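Local coordinates for methylglyoxal reductase (NADPH-dependent) (Candida albicans SC5314, PDB 6KWS), which probably reduces methylglyoxal with NADPH as the reductant, as an oxidoreductase of the dihydroflavonol-4-reductase subfamily within the NAD(P)-dependent epimerase/dehydratase family, at residues I118-I123 / K186-T191; T3-G8 / G73-F78; A141-K146 / S303-D308; I130-K135 / W148-W153; L222-N227 / K287-E292. The protein carries 1 engineered substitution. All coordinates share one frame; numbering follows the deposited sequence.

Contact 1: residues I118-I123 / K186-T191; sequences IEKVVI and KFSLST
Strands 120-123 and 188-191 run parallel as sheet neighbours, their axes 4.7 Å apart at the closest and inclined by 22°. Backbone bonds run from Ser188 N to Glu119 O at 3.1 Å, from Ser190 N to Val121 O at 2.8 Å and from Ile123 N to Ser190 O at 3.1 Å; a further one, from Val121 N to Ser188 O, is weak. Val121, Ile123, Phe187 and Leu189 share one apolar side. With chi1 of Phe187 at 53°, its CG lies between backbone N and carbonyl carbon, and the ring turns one face to Val121, whose CG2 comes within 3.4 Å of Phe187 CD1. The other methyl of that valine, CG1, meets Leu189 CD1 at 3.6 Å. Leu189 CD1 also touches Ile123 CD1 at 3.7 Å, so one leucine methyl touches two side chains of the neighbouring strand. Both strands belong to the parallel part of the Rossmann sheet; helix 160-181, on the connection between them, covers this apolar side together with helix 92-114. On the reverse side Lys120 CG passes Ser188 OG at 3.4 Å, while buried Ser190 OG is hydrogen-bonded to Ala256 O beyond the two strands.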
# COMPACT_ATOMS: atom_id res chain seq x y z
N ILE A 118 -3.99 -0.18 -23.23
CA ILE A 118 -3.68 -0.63 -21.87
C ILE A 118 -3.79 -2.16 -21.85
O ILE A 118 -4.87 -2.71 -22.04
CB ILE A 118 -4.62 0.00 -20.84
CG1 ILE A 118 -4.33 1.50 -20.66
CG2 ILE A 118 -4.47 -0.71 -19.52
CD1 ILE A 118 -2.93 1.80 -20.19
N GLU A 119 -2.66 -2.83 -21.62
CA GLU A 119 -2.60 -4.28 -21.61
C GLU A 119 -2.46 -4.88 -20.22
O GLU A 119 -2.81 -6.05 -20.02
CB GLU A 119 -1.44 -4.76 -22.48
CG GLU A 119 -1.61 -4.37 -23.93
CD GLU A 119 -0.28 -4.00 -24.62
OE1 GLU A 119 0.79 -4.54 -24.22
OE2 GLU A 119 -0.32 -3.17 -25.56
N LYS A 120 -1.96 -4.11 -19.26
CA LYS A 120 -1.78 -4.61 -17.90
C LYS A 120 -2.27 -3.54 -16.94
O LYS A 120 -2.06 -2.35 -17.16
CB LYS A 120 -0.31 -5.00 -17.63
CG LYS A 120 -0.01 -6.42 -18.12
CD LYS A 120 1.48 -6.63 -18.35
CE LYS A 120 1.79 -7.96 -19.03
NZ LYS A 120 2.01 -9.01 -18.02
N VAL A 121 -2.96 -3.98 -15.89
CA VAL A 121 -3.49 -3.10 -14.86
C VAL A 121 -3.08 -3.66 -13.51
O VAL A 121 -3.31 -4.85 -13.25
CB VAL A 121 -5.02 -2.96 -14.97
CG1 VAL A 121 -5.56 -2.17 -13.81
CG2 VAL A 121 -5.38 -2.30 -16.29
N VAL A 122 -2.47 -2.84 -12.67
CA VAL A 122 -2.13 -3.24 -11.31
C VAL A 122 -2.83 -2.33 -10.31
O VAL A 122 -2.74 -1.10 -10.41
CB VAL A 122 -0.61 -3.24 -11.09
CG1 VAL A 122 -0.28 -3.81 -9.71
CG2 VAL A 122 0.08 -4.01 -12.21
N ILE A 123 -3.52 -2.92 -9.34
CA ILE A 123 -4.26 -2.19 -8.32
C ILE A 123 -3.69 -2.52 -6.95
O ILE A 123 -3.43 -3.69 -6.64
CB ILE A 123 -5.77 -2.50 -8.35
CG1 ILE A 123 -6.39 -2.02 -9.65
CG2 ILE A 123 -6.46 -1.84 -7.18
CD1 ILE A 123 -7.85 -2.30 -9.74
N LYS A 186 -9.59 -6.27 -22.58
CA LYS A 186 -8.32 -6.37 -23.29
C LYS A 186 -7.12 -6.44 -22.36
O LYS A 186 -6.04 -6.85 -22.80
CB LYS A 186 -8.16 -5.20 -24.25
CG LYS A 186 -9.19 -5.17 -25.39
CD LYS A 186 -8.96 -3.97 -26.34
CE LYS A 186 -9.99 -2.84 -26.11
NZ LYS A 186 -9.44 -1.46 -26.40
N PHE A 187 -7.27 -6.08 -21.09
CA PHE A 187 -6.13 -6.04 -20.19
C PHE A 187 -6.24 -7.14 -19.14
O PHE A 187 -7.34 -7.55 -18.77
CB PHE A 187 -6.01 -4.69 -19.48
CG PHE A 187 -7.27 -4.23 -18.80
CD1 PHE A 187 -7.56 -4.62 -17.50
CD2 PHE A 187 -8.15 -3.40 -19.44
CE1 PHE A 187 -8.72 -4.19 -16.87
CE2 PHE A 187 -9.31 -2.97 -18.82
CZ PHE A 187 -9.59 -3.36 -17.53
N SER A 188 -5.09 -7.59 -18.67
CA SER A 188 -5.05 -8.40 -17.47
C SER A 188 -5.13 -7.49 -16.25
O SER A 188 -5.08 -6.26 -16.36
CB SER A 188 -3.80 -9.26 -17.43
OG SER A 188 -2.67 -8.47 -17.75
N LEU A 189 -5.29 -8.09 -15.08
CA LEU A 189 -5.32 -7.34 -13.83
C LEU A 189 -4.57 -8.11 -12.76
O LEU A 189 -4.77 -9.31 -12.59
CB LEU A 189 -6.76 -7.09 -13.38
CG LEU A 189 -6.88 -6.46 -12.00
CD1 LEU A 189 -7.03 -4.98 -12.15
CD2 LEU A 189 -8.07 -7.02 -11.27
N SER A 190 -3.69 -7.41 -12.06
CA SER A 190 -3.03 -7.96 -10.89
C SER A 190 -3.32 -7.11 -9.67
O SER A 190 -3.72 -5.94 -9.76
CB SER A 190 -1.52 -8.07 -11.10
OG SER A 190 -1.23 -8.98 -12.14
N THR A 191 -3.06 -7.70 -8.52
CA THR A 191 -3.44 -7.09 -7.26
C THR A 191 -2.26 -7.23 -6.31
O THR A 191 -1.64 -8.30 -6.25
CB THR A 191 -4.71 -7.78 -6.75
OG1 THR A 191 -5.86 -7.00 -7.13
CG2 THR A 191 -4.71 -7.92 -5.33

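Contact 2: residues T3-G8 / G73-F78; sequences TVIVSG and GEAKVF
Thr3, Val4 and Ile5 of the first strand of the Rossmann fold lie against Ala75, Val77 and Phe78 of the parallel strand beside it, within the parallel, nucleotide-binding part of the sheet. Two backbone bonds join them: Lys76 N to Thr3 O at 3.2 Å, and Ile5 N to Val77 O at 3.0 Å. Ile5 touches two side chains of the other strand. Its CG1 stands beside the backbone N (chi1 -52°), which sends CD1 back along the strand to Ala75 CB at 3.6 Å, while the CG2 branch meets Phe78 CE2 obliquely at 4.0 Å. The Phe78 ring is also engaged edge-to-face with Phe65. Thr3 crosses Glu74, its OG1 4.0 Å from Glu74 CG. On the reverse side Val4 and Val77 lie alongside each other and point the same way, Val4 CG2 touching Val77 CB at 4.0 Å. Strand 3-7 leads into the glycine-rich turn characteristic of Rossmann dinucleotide-binding proteins, where Thr10, Phe12 and Ile13 bind NADPH. Just ahead of that turn, buried Ser7 OG comes no closer to the Phe78 ring than 4.4 Å at CE1. It is hydrogen-bonded instead to His80 ND1 and to the backbone N atoms of Leu81 and Ala82, a three-partner grip that ties the C-terminal end of strand 3-7 to the loop carrying the NADPH-binding Leu81.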
# COMPACT_ATOMS: atom_id res chain seq x y z
N THR A 3 5.40 3.21 -21.81
CA THR A 3 4.82 4.29 -21.02
C THR A 3 3.87 3.74 -19.96
O THR A 3 2.99 2.92 -20.27
CB THR A 3 4.06 5.27 -21.93
OG1 THR A 3 5.00 5.99 -22.75
CG2 THR A 3 3.22 6.27 -21.14
N VAL A 4 3.99 4.24 -18.73
CA VAL A 4 3.22 3.75 -17.59
C VAL A 4 2.46 4.90 -16.96
O VAL A 4 3.05 5.95 -16.68
CB VAL A 4 4.14 3.09 -16.55
CG1 VAL A 4 3.32 2.66 -15.36
CG2 VAL A 4 4.85 1.89 -17.17
N ILE A 5 1.16 4.70 -16.72
CA ILE A 5 0.35 5.66 -15.98
C ILE A 5 0.27 5.22 -14.52
O ILE A 5 -0.05 4.06 -14.23
CB ILE A 5 -1.05 5.81 -16.57
CG1 ILE A 5 -0.98 6.09 -18.06
CG2 ILE A 5 -1.80 6.92 -15.84
CD1 ILE A 5 -2.35 6.29 -18.70
N VAL A 6 0.53 6.15 -13.60
CA VAL A 6 0.48 5.88 -12.18
C VAL A 6 -0.45 6.91 -11.55
O VAL A 6 -0.18 8.11 -11.62
CB VAL A 6 1.88 5.95 -11.54
CG1 VAL A 6 1.76 5.77 -10.03
CG2 VAL A 6 2.84 4.89 -12.16
N SER A 7 -1.53 6.45 -10.95
CA SER A 7 -2.45 7.35 -10.29
C SER A 7 -2.02 7.59 -8.85
O SER A 7 -1.46 6.70 -8.20
CB SER A 7 -3.87 6.80 -10.30
OG SER A 7 -3.92 5.60 -9.56
N GLY A 8 -2.31 8.80 -8.35
CA GLY A 8 -1.95 9.16 -6.99
C GLY A 8 -0.45 9.16 -6.78
O GLY A 8 0.05 8.59 -5.80
N GLY A 73 -2.75 7.60 -25.60
CA GLY A 73 -3.07 6.28 -26.12
C GLY A 73 -1.88 5.36 -26.26
O GLY A 73 -2.08 4.19 -26.64
N GLU A 74 -0.67 5.82 -25.98
CA GLU A 74 0.51 4.97 -26.05
C GLU A 74 0.81 4.27 -24.72
O GLU A 74 1.78 3.50 -24.64
CB GLU A 74 1.74 5.78 -26.52
CG GLU A 74 2.33 6.86 -25.57
CD GLU A 74 1.36 8.00 -25.21
OE1 GLU A 74 1.65 8.72 -24.21
OE2 GLU A 74 0.33 8.17 -25.90
N ALA A 75 0.01 4.53 -23.69
CA ALA A 75 0.20 3.87 -22.40
C ALA A 75 -0.15 2.38 -22.50
O ALA A 75 -1.24 2.02 -22.97
CB ALA A 75 -0.65 4.55 -21.33
N LYS A 76 0.76 1.53 -22.05
CA LYS A 76 0.55 0.09 -22.03
C LYS A 76 0.17 -0.45 -20.65
O LYS A 76 -0.44 -1.52 -20.57
CB LYS A 76 1.81 -0.63 -22.51
CG LYS A 76 2.25 -0.21 -23.90
CD LYS A 76 2.00 -1.33 -24.90
CE LYS A 76 2.18 -0.87 -26.35
NZ LYS A 76 3.41 -1.43 -26.97
N VAL A 77 0.54 0.26 -19.59
CA VAL A 77 0.34 -0.20 -18.22
C VAL A 77 -0.37 0.89 -17.45
O VAL A 77 -0.04 2.07 -17.58
CB VAL A 77 1.68 -0.54 -17.54
CG1 VAL A 77 1.44 -0.88 -16.09
CG2 VAL A 77 2.36 -1.69 -18.23
N PHE A 78 -1.34 0.49 -16.63
CA PHE A 78 -1.99 1.41 -15.70
C PHE A 78 -1.80 0.88 -14.28
O PHE A 78 -2.43 -0.11 -13.89
CB PHE A 78 -3.47 1.58 -16.04
CG PHE A 78 -4.17 2.67 -15.24
CD1 PHE A 78 -4.52 2.47 -13.91
CD2 PHE A 78 -4.51 3.87 -15.84
CE1 PHE A 78 -5.17 3.46 -13.20
CE2 PHE A 78 -5.17 4.86 -15.13
CZ PHE A 78 -5.50 4.65 -13.81

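Contact 3: residues A141-K146 / S303-D308; sequences AIITEK and SLATID
Ala141 and Ile143 close on Ala305 along the buried side of the contact, and three backbone bonds hold the two segments together. The Ala141 and Ala305 methyls meet at 3.8 Å. Ile143 has its CG1 beside the backbone N (chi1 -60°), and from there the extended chain carries CD1 to the same Ala305 CB at 3.9 Å. Tyr127, Ile130 and Lys135 pack around this isoleucine from outside. The bonds alternate in parallel fashion: Thr306 N to Ala141 O at 3.0 Å, Ile143 N to Thr306 O at 2.9 Å, and Asp308 N to Ile143 O at 2.7 Å. Together they form a small two-stranded parallel sheet, separate from the Rossmann sheet, which brings a late part of the chain, just after helix 295-303, against the excursion that follows strand 120-124. The reverse side is more open, with Ile142 and Thr306 exposed. There Ile142 CG2 runs alongside Asp308, touching its CB at 3.6 Å. Thr144 flanks the aspartate with its CG2, 3.9 Å from Asp308 CB; its OG1 turns to the backbone N of Lys146 in an ST turn. Neither acid of this end relies on the other segment for its carboxylate: Asp308 OD1 is hydrogen-bonded to Thr310 OG1, and Glu145 OE1 to Ser312 OG.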
# COMPACT_ATOMS: atom_id res chain seq x y z
N ALA A 141 -4.24 -21.27 12.11
CA ALA A 141 -4.66 -20.97 10.75
C ALA A 141 -3.46 -20.69 9.82
O ALA A 141 -2.43 -20.15 10.24
CB ALA A 141 -5.61 -19.78 10.76
N ILE A 142 -3.62 -21.08 8.55
CA ILE A 142 -2.74 -20.66 7.45
C ILE A 142 -3.52 -19.74 6.52
O ILE A 142 -4.67 -20.04 6.17
CB ILE A 142 -2.21 -21.85 6.66
CG1 ILE A 142 -1.35 -22.75 7.53
CG2 ILE A 142 -1.38 -21.34 5.51
CD1 ILE A 142 -0.80 -23.93 6.78
N ILE A 143 -2.91 -18.62 6.12
CA ILE A 143 -3.57 -17.64 5.25
C ILE A 143 -2.74 -17.43 3.99
O ILE A 143 -1.54 -17.11 4.08
CB ILE A 143 -3.80 -16.31 5.96
CG1 ILE A 143 -4.68 -16.51 7.19
CG2 ILE A 143 -4.43 -15.33 4.98
CD1 ILE A 143 -5.05 -15.21 7.90
N THR A 144 -3.39 -17.56 2.83
CA THR A 144 -2.76 -17.52 1.50
C THR A 144 -3.51 -16.54 0.60
O THR A 144 -4.53 -15.96 0.97
CB THR A 144 -2.76 -18.91 0.83
OG1 THR A 144 -4.10 -19.24 0.45
CG2 THR A 144 -2.19 -19.98 1.78
N GLU A 145 -3.02 -16.41 -0.63
CA GLU A 145 -3.63 -15.50 -1.60
C GLU A 145 -5.07 -15.89 -1.96
O GLU A 145 -5.81 -15.06 -2.49
CB GLU A 145 -2.77 -15.47 -2.87
CG GLU A 145 -1.32 -15.04 -2.64
CD GLU A 145 -0.36 -16.18 -2.26
OE1 GLU A 145 0.88 -15.93 -2.19
OE2 GLU A 145 -0.84 -17.32 -2.01
N LYS A 146 -5.49 -17.13 -1.67
CA LYS A 146 -6.85 -17.53 -1.99
C LYS A 146 -7.85 -17.11 -0.94
O LYS A 146 -9.04 -17.04 -1.24
CB LYS A 146 -6.94 -19.04 -2.18
CG LYS A 146 -5.74 -19.59 -2.87
CD LYS A 146 -6.10 -20.45 -4.05
CE LYS A 146 -4.84 -21.10 -4.58
NZ LYS A 146 -5.09 -21.99 -5.74
N SER A 303 -0.85 -15.98 19.05
CA SER A 303 -2.13 -15.34 18.75
C SER A 303 -2.28 -14.83 17.32
O SER A 303 -3.18 -14.02 17.06
CB SER A 303 -2.38 -14.16 19.70
OG SER A 303 -1.47 -13.10 19.46
N LEU A 304 -1.43 -15.27 16.38
CA LEU A 304 -1.56 -14.87 14.99
C LEU A 304 -1.48 -16.07 14.06
O LEU A 304 -0.66 -16.97 14.26
CB LEU A 304 -0.47 -13.87 14.59
CG LEU A 304 -0.58 -12.48 15.22
CD1 LEU A 304 0.62 -11.62 14.85
CD2 LEU A 304 -1.88 -11.83 14.78
N ALA A 305 -2.33 -16.07 13.03
CA ALA A 305 -2.18 -17.04 11.96
C ALA A 305 -0.80 -16.92 11.31
O ALA A 305 -0.08 -15.93 11.48
CB ALA A 305 -3.25 -16.86 10.89
N THR A 306 -0.44 -17.94 10.56
CA THR A 306 0.73 -17.93 9.71
C THR A 306 0.32 -17.45 8.32
O THR A 306 -0.61 -18.01 7.72
CB THR A 306 1.35 -19.32 9.62
OG1 THR A 306 1.71 -19.75 10.94
CG2 THR A 306 2.57 -19.29 8.74
N ILE A 307 0.99 -16.42 7.83
CA ILE A 307 0.78 -15.94 6.47
C ILE A 307 1.66 -16.76 5.56
O ILE A 307 2.89 -16.74 5.70
CB ILE A 307 1.08 -14.45 6.35
CG1 ILE A 307 0.10 -13.64 7.19
CG2 ILE A 307 1.04 -14.03 4.89
CD1 ILE A 307 0.56 -12.25 7.40
N ASP A 308 1.05 -17.48 4.62
CA ASP A 308 1.80 -18.33 3.70
C ASP A 308 1.82 -17.66 2.33
O ASP A 308 0.95 -17.90 1.49
CB ASP A 308 1.21 -19.73 3.62
CG ASP A 308 1.99 -20.63 2.69
OD1 ASP A 308 3.11 -20.24 2.30
OD2 ASP A 308 1.48 -21.72 2.35

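Contact 4: residues I130-K135 / W148-W153; sequences ISTASK and WNEISW
The carboxamide of Asn149 lies with one face beneath the carbonyl oxygen of Ser131, which stands almost directly over it, 3.5 Å from Asn149 CG. On the opposite side of the amide, Ile151 N approaches from 49° out of the plane to bond Asn149 OD1 at 3.1 Å, closing an Asx turn. Both polar ends of the amide are engaged. Asn149 ND2 is hydrogen-bonded to Ala128 O, and OD1 takes a second bond from a water, 2.7 Å away and tilted from the amide plane toward the Ser131 side, which in turn accepts from Ala133 N at 2.9 Å. The amide is thus fixed in rotation by partners at both of its ends, its CG having been carried there anti to the backbone N (chi1 -175°). Trp148, which bears the other flat group, starts away from segment 130-135, and its indole makes a cation-pi contact with Arg260. This is a contact between two loops, one running into the short helix 133-136 and the other leading to helix 153-156, in the excursion between two Rossmann strands. Thr132, at the N-cap position of the first helix, directs its side chain across the gap: OG1 receives the backbone N-H of Glu150 at 2.9 Å, with an angle of 158° at the hydrogen. The same OG1 lies 3.2 Å from Trp148 O. Beyond the contact, Ser131 OG is hydrogen-bonded to Arg165 NH2, and Lys169 NZ is hydrogen-bonded to the carbonyl oxygens of Asn149 and Ile151. These two basic residues attach this pair of loops to helix 160-181, the helix that carries the NADPH-binding Lys168.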
# COMPACT_ATOMS: atom_id res chain seq x y z
N ILE A 130 -7.68 -10.00 2.35
CA ILE A 130 -7.37 -11.41 2.39
C ILE A 130 -7.83 -12.06 3.70
O ILE A 130 -8.33 -13.19 3.68
CB ILE A 130 -5.86 -11.62 2.17
CG1 ILE A 130 -5.45 -11.14 0.78
CG2 ILE A 130 -5.54 -13.08 2.34
CD1 ILE A 130 -4.05 -11.59 0.34
N SER A 131 -7.68 -11.39 4.84
CA SER A 131 -7.76 -12.08 6.12
C SER A 131 -9.03 -11.70 6.89
O SER A 131 -9.27 -10.53 7.18
CB SER A 131 -6.52 -11.81 6.96
OG SER A 131 -6.46 -10.47 7.37
N THR A 132 -9.83 -12.72 7.22
CA THR A 132 -10.94 -12.57 8.14
C THR A 132 -10.40 -12.43 9.57
O THR A 132 -9.50 -13.18 9.97
CB THR A 132 -11.87 -13.79 8.02
OG1 THR A 132 -12.20 -14.00 6.64
CG2 THR A 132 -13.12 -13.59 8.79
N ALA A 133 -10.94 -11.47 10.33
CA ALA A 133 -10.42 -11.22 11.68
C ALA A 133 -10.32 -12.50 12.50
O ALA A 133 -9.31 -12.74 13.17
CB ALA A 133 -11.29 -10.19 12.40
N SER A 134 -11.36 -13.35 12.47
CA SER A 134 -11.34 -14.56 13.28
C SER A 134 -10.22 -15.50 12.85
O SER A 134 -9.64 -16.21 13.68
CB SER A 134 -12.68 -15.28 13.21
OG SER A 134 -12.74 -16.06 12.02
N LYS A 135 -9.89 -15.52 11.56
CA LYS A 135 -8.80 -16.37 11.10
C LYS A 135 -7.43 -15.81 11.47
O LYS A 135 -6.55 -16.56 11.92
CB LYS A 135 -8.89 -16.57 9.59
CG LYS A 135 -8.78 -18.01 9.21
CD LYS A 135 -7.76 -18.25 8.15
CE LYS A 135 -8.45 -18.78 6.91
NZ LYS A 135 -7.96 -20.12 6.53
N TRP A 148 -10.15 -14.88 1.43
CA TRP A 148 -10.82 -13.59 1.34
C TRP A 148 -11.33 -13.18 2.71
O TRP A 148 -11.77 -14.02 3.49
CB TRP A 148 -11.98 -13.64 0.34
CG TRP A 148 -11.56 -13.40 -1.04
CD1 TRP A 148 -11.06 -14.31 -1.92
CD2 TRP A 148 -11.55 -12.14 -1.72
NE1 TRP A 148 -10.74 -13.70 -3.12
CE2 TRP A 148 -11.04 -12.37 -3.02
CE3 TRP A 148 -11.92 -10.84 -1.36
CZ2 TRP A 148 -10.90 -11.34 -3.96
CZ3 TRP A 148 -11.79 -9.82 -2.29
CH2 TRP A 148 -11.29 -10.08 -3.58
N ASN A 149 -11.26 -11.88 3.00
CA ASN A 149 -11.90 -11.36 4.20
C ASN A 149 -13.40 -11.63 4.08
O ASN A 149 -14.07 -11.11 3.18
CB ASN A 149 -11.59 -9.87 4.40
CG ASN A 149 -12.15 -9.31 5.72
OD1 ASN A 149 -12.91 -9.97 6.44
ND2 ASN A 149 -11.78 -8.06 6.03
N GLU A 150 -13.94 -12.48 4.96
CA GLU A 150 -15.34 -12.84 4.77
C GLU A 150 -16.29 -11.90 5.49
O GLU A 150 -17.47 -12.23 5.63
CB GLU A 150 -15.57 -14.31 5.18
CG GLU A 150 -14.95 -15.30 4.16
CD GLU A 150 -15.67 -15.31 2.79
OE1 GLU A 150 -16.68 -16.05 2.61
OE2 GLU A 150 -15.22 -14.53 1.91
N ILE A 151 -15.84 -10.70 5.86
CA ILE A 151 -16.72 -9.77 6.56
C ILE A 151 -17.89 -9.40 5.66
O ILE A 151 -17.74 -9.22 4.45
CB ILE A 151 -15.94 -8.52 7.02
CG1 ILE A 151 -16.86 -7.56 7.79
CG2 ILE A 151 -15.29 -7.82 5.84
CD1 ILE A 151 -16.14 -6.39 8.52
N SER A 152 -19.08 -9.31 6.25
CA SER A 152 -20.25 -8.87 5.50
C SER A 152 -20.30 -7.35 5.34
O SER A 152 -19.71 -6.58 6.10
CB SER A 152 -21.52 -9.32 6.19
OG SER A 152 -21.70 -8.56 7.37
N TRP A 153 -21.04 -6.92 4.32
CA TRP A 153 -21.38 -5.51 4.18
C TRP A 153 -22.00 -4.97 5.46
O TRP A 153 -21.69 -3.86 5.89
CB TRP A 153 -22.35 -5.33 3.01
CG TRP A 153 -22.62 -3.92 2.60
CD1 TRP A 153 -23.57 -3.08 3.11
CD2 TRP A 153 -21.95 -3.18 1.57
NE1 TRP A 153 -23.53 -1.87 2.46
CE2 TRP A 153 -22.55 -1.90 1.51
CE3 TRP A 153 -20.90 -3.47 0.69
CZ2 TRP A 153 -22.12 -0.92 0.62
CZ3 TRP A 153 -20.49 -2.49 -0.20
CH2 TRP A 153 -21.09 -1.23 -0.23
O HOH W 1 -13.00 -9.79 9.09

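Contact 5: residues L222-N227 / K287-E292; sequences LKLKPN and KIPVDE
Pro226 and Pro289 lie close together where two irregular loops of the C-terminal half of the chain meet, one following helix 216-222 and the other leading to helix 295-303, well away from the NADPH-binding residues. The two pyrrolidine rings are inclined by roughly 32°, and each turns a face to backbone carbonyls of the opposite loop, whose oxygens come closest to the ring atoms. Over one face of Pro289 stand the carbonyl oxygens of Lys225 and Pro226, Lys225 O coming to 3.3 Å from Pro289 CG. In return, Pro226 sets its own ring face over the carbonyl of Lys287, with Pro226 CD 3.3 Å from Lys287 O. At the rim of the Pro289 ring, close to its mean plane, Leu224 arrives with its CB, 3.5 Å from Pro289 CD, and its side chain also packs on Pro231. Ile288 starts away from segment 222-227, but with chi1 at 56° its CG2 branch is carried beside the backbone N, where it meets Leu224 O at 3.6 Å. The same residue packs on Ile277 and Asn278, so that helix 270-280 packs on this loop. Leu222 also reaches that helix at Ile277. Lys287 and Lys225 contribute mainly backbone, and both lysines start away from the opposite loop. The backbones themselves draw together at the prolines, through a CA-H...O contact of 3.6 Å from Pro289 CA to Pro226 O.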
# COMPACT_ATOMS: atom_id res chain seq x y z
N LEU A 222 7.99 6.81 19.06
CA LEU A 222 8.97 7.85 19.36
C LEU A 222 8.42 8.97 20.23
O LEU A 222 9.21 9.76 20.76
CB LEU A 222 9.53 8.46 18.06
CG LEU A 222 10.28 7.48 17.17
CD1 LEU A 222 10.77 8.13 15.91
CD2 LEU A 222 11.41 6.87 17.93
N LYS A 223 7.11 9.07 20.39
CA LYS A 223 6.53 10.12 21.23
C LYS A 223 6.19 9.64 22.64
O LYS A 223 5.55 10.37 23.39
CB LYS A 223 5.29 10.70 20.57
CG LYS A 223 5.54 11.26 19.19
CD LYS A 223 4.25 11.79 18.64
CE LYS A 223 4.26 11.80 17.14
NZ LYS A 223 2.87 11.56 16.66
N LEU A 224 6.60 8.44 23.02
CA LEU A 224 6.35 7.96 24.36
C LEU A 224 7.46 8.41 25.32
O LEU A 224 8.63 8.49 24.95
CB LEU A 224 6.24 6.44 24.37
CG LEU A 224 5.17 5.92 23.42
CD1 LEU A 224 5.10 4.40 23.48
CD2 LEU A 224 3.82 6.57 23.75
N LYS A 225 7.06 8.70 26.57
CA LYS A 225 7.90 8.98 27.73
C LYS A 225 8.28 7.68 28.44
O LYS A 225 7.53 6.69 28.37
CB LYS A 225 7.16 9.91 28.70
CG LYS A 225 6.36 11.03 28.02
CD LYS A 225 6.08 12.18 28.99
CE LYS A 225 6.26 13.55 28.31
NZ LYS A 225 7.67 13.98 28.07
N PRO A 226 9.43 7.65 29.15
CA PRO A 226 9.99 6.38 29.65
C PRO A 226 9.08 5.46 30.46
O PRO A 226 9.34 4.24 30.50
CB PRO A 226 11.18 6.86 30.50
CG PRO A 226 11.66 8.05 29.78
CD PRO A 226 10.40 8.76 29.30
N ASN A 227 8.04 5.97 31.11
CA ASN A 227 7.13 5.11 31.86
C ASN A 227 5.71 5.12 31.31
O ASN A 227 4.77 4.76 32.02
CB ASN A 227 7.15 5.50 33.35
CG ASN A 227 8.56 5.52 33.93
OD1 ASN A 227 9.20 4.47 34.11
ND2 ASN A 227 9.05 6.72 34.25
N LYS A 287 14.92 7.50 26.73
CA LYS A 287 13.86 8.48 26.56
C LYS A 287 12.53 7.86 26.14
O LYS A 287 11.50 8.54 26.19
CB LYS A 287 14.27 9.55 25.53
CG LYS A 287 15.71 10.03 25.70
CD LYS A 287 16.03 11.28 24.85
CE LYS A 287 17.47 11.77 25.07
NZ LYS A 287 17.86 12.81 24.06
N ILE A 288 12.53 6.60 25.74
CA ILE A 288 11.31 5.90 25.35
C ILE A 288 11.23 4.66 26.22
O ILE A 288 12.23 4.25 26.83
CB ILE A 288 11.30 5.56 23.84
CG1 ILE A 288 12.54 4.76 23.46
CG2 ILE A 288 11.18 6.83 23.00
CD1 ILE A 288 12.33 3.83 22.29
N PRO A 289 10.05 4.04 26.32
CA PRO A 289 9.90 2.91 27.25
C PRO A 289 10.74 1.71 26.85
O PRO A 289 11.29 1.61 25.75
CB PRO A 289 8.41 2.58 27.17
CG PRO A 289 7.77 3.85 26.71
CD PRO A 289 8.76 4.43 25.74
N VAL A 290 10.85 0.79 27.80
CA VAL A 290 11.49 -0.49 27.55
C VAL A 290 10.50 -1.65 27.54
O VAL A 290 10.70 -2.60 26.77
CB VAL A 290 12.60 -0.72 28.60
CG1 VAL A 290 13.27 -2.08 28.41
CG2 VAL A 290 13.62 0.40 28.52
N ASP A 291 9.39 -1.54 28.27
CA ASP A 291 8.71 -2.60 29.01
C ASP A 291 9.37 -3.98 28.95
O ASP A 291 10.47 -4.15 29.49
CB ASP A 291 7.24 -2.73 28.61
CG ASP A 291 6.31 -2.97 29.83
OD1 ASP A 291 5.13 -3.33 29.63
OD2 ASP A 291 6.76 -2.78 31.00
N GLU A 292 8.68 -4.98 28.36
CA GLU A 292 9.10 -6.37 28.51
C GLU A 292 9.77 -6.87 27.23
O GLU A 292 9.09 -7.42 26.35
CB GLU A 292 7.91 -7.27 28.87
CG GLU A 292 7.33 -7.12 30.31
CD GLU A 292 8.23 -7.66 31.44
OE1 GLU A 292 7.73 -8.46 32.27
OE2 GLU A 292 9.43 -7.28 31.54

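From the N terminus, contact 2 comes first, closing a loop of about 65 residues between the first Rossmann strand and strand 75-80. Contact 1 follows in series, adding strand 120-124 and strand 188-194 to the same sheet; the two touch because strands 75-80 and 120-124 are neighbours. Within the long loop that contact 1 closes lies contact 4, which cinches residues 130-153. Contact 3 crosses both contact 1 and contact 4, pairing residues 141-146 with the distant 303-308 and packing directly on contact 4. Its large loop encloses contact 5, which joins two loops of the C-terminal half about 45 Å, centre to centre, from contacts 1 and 2.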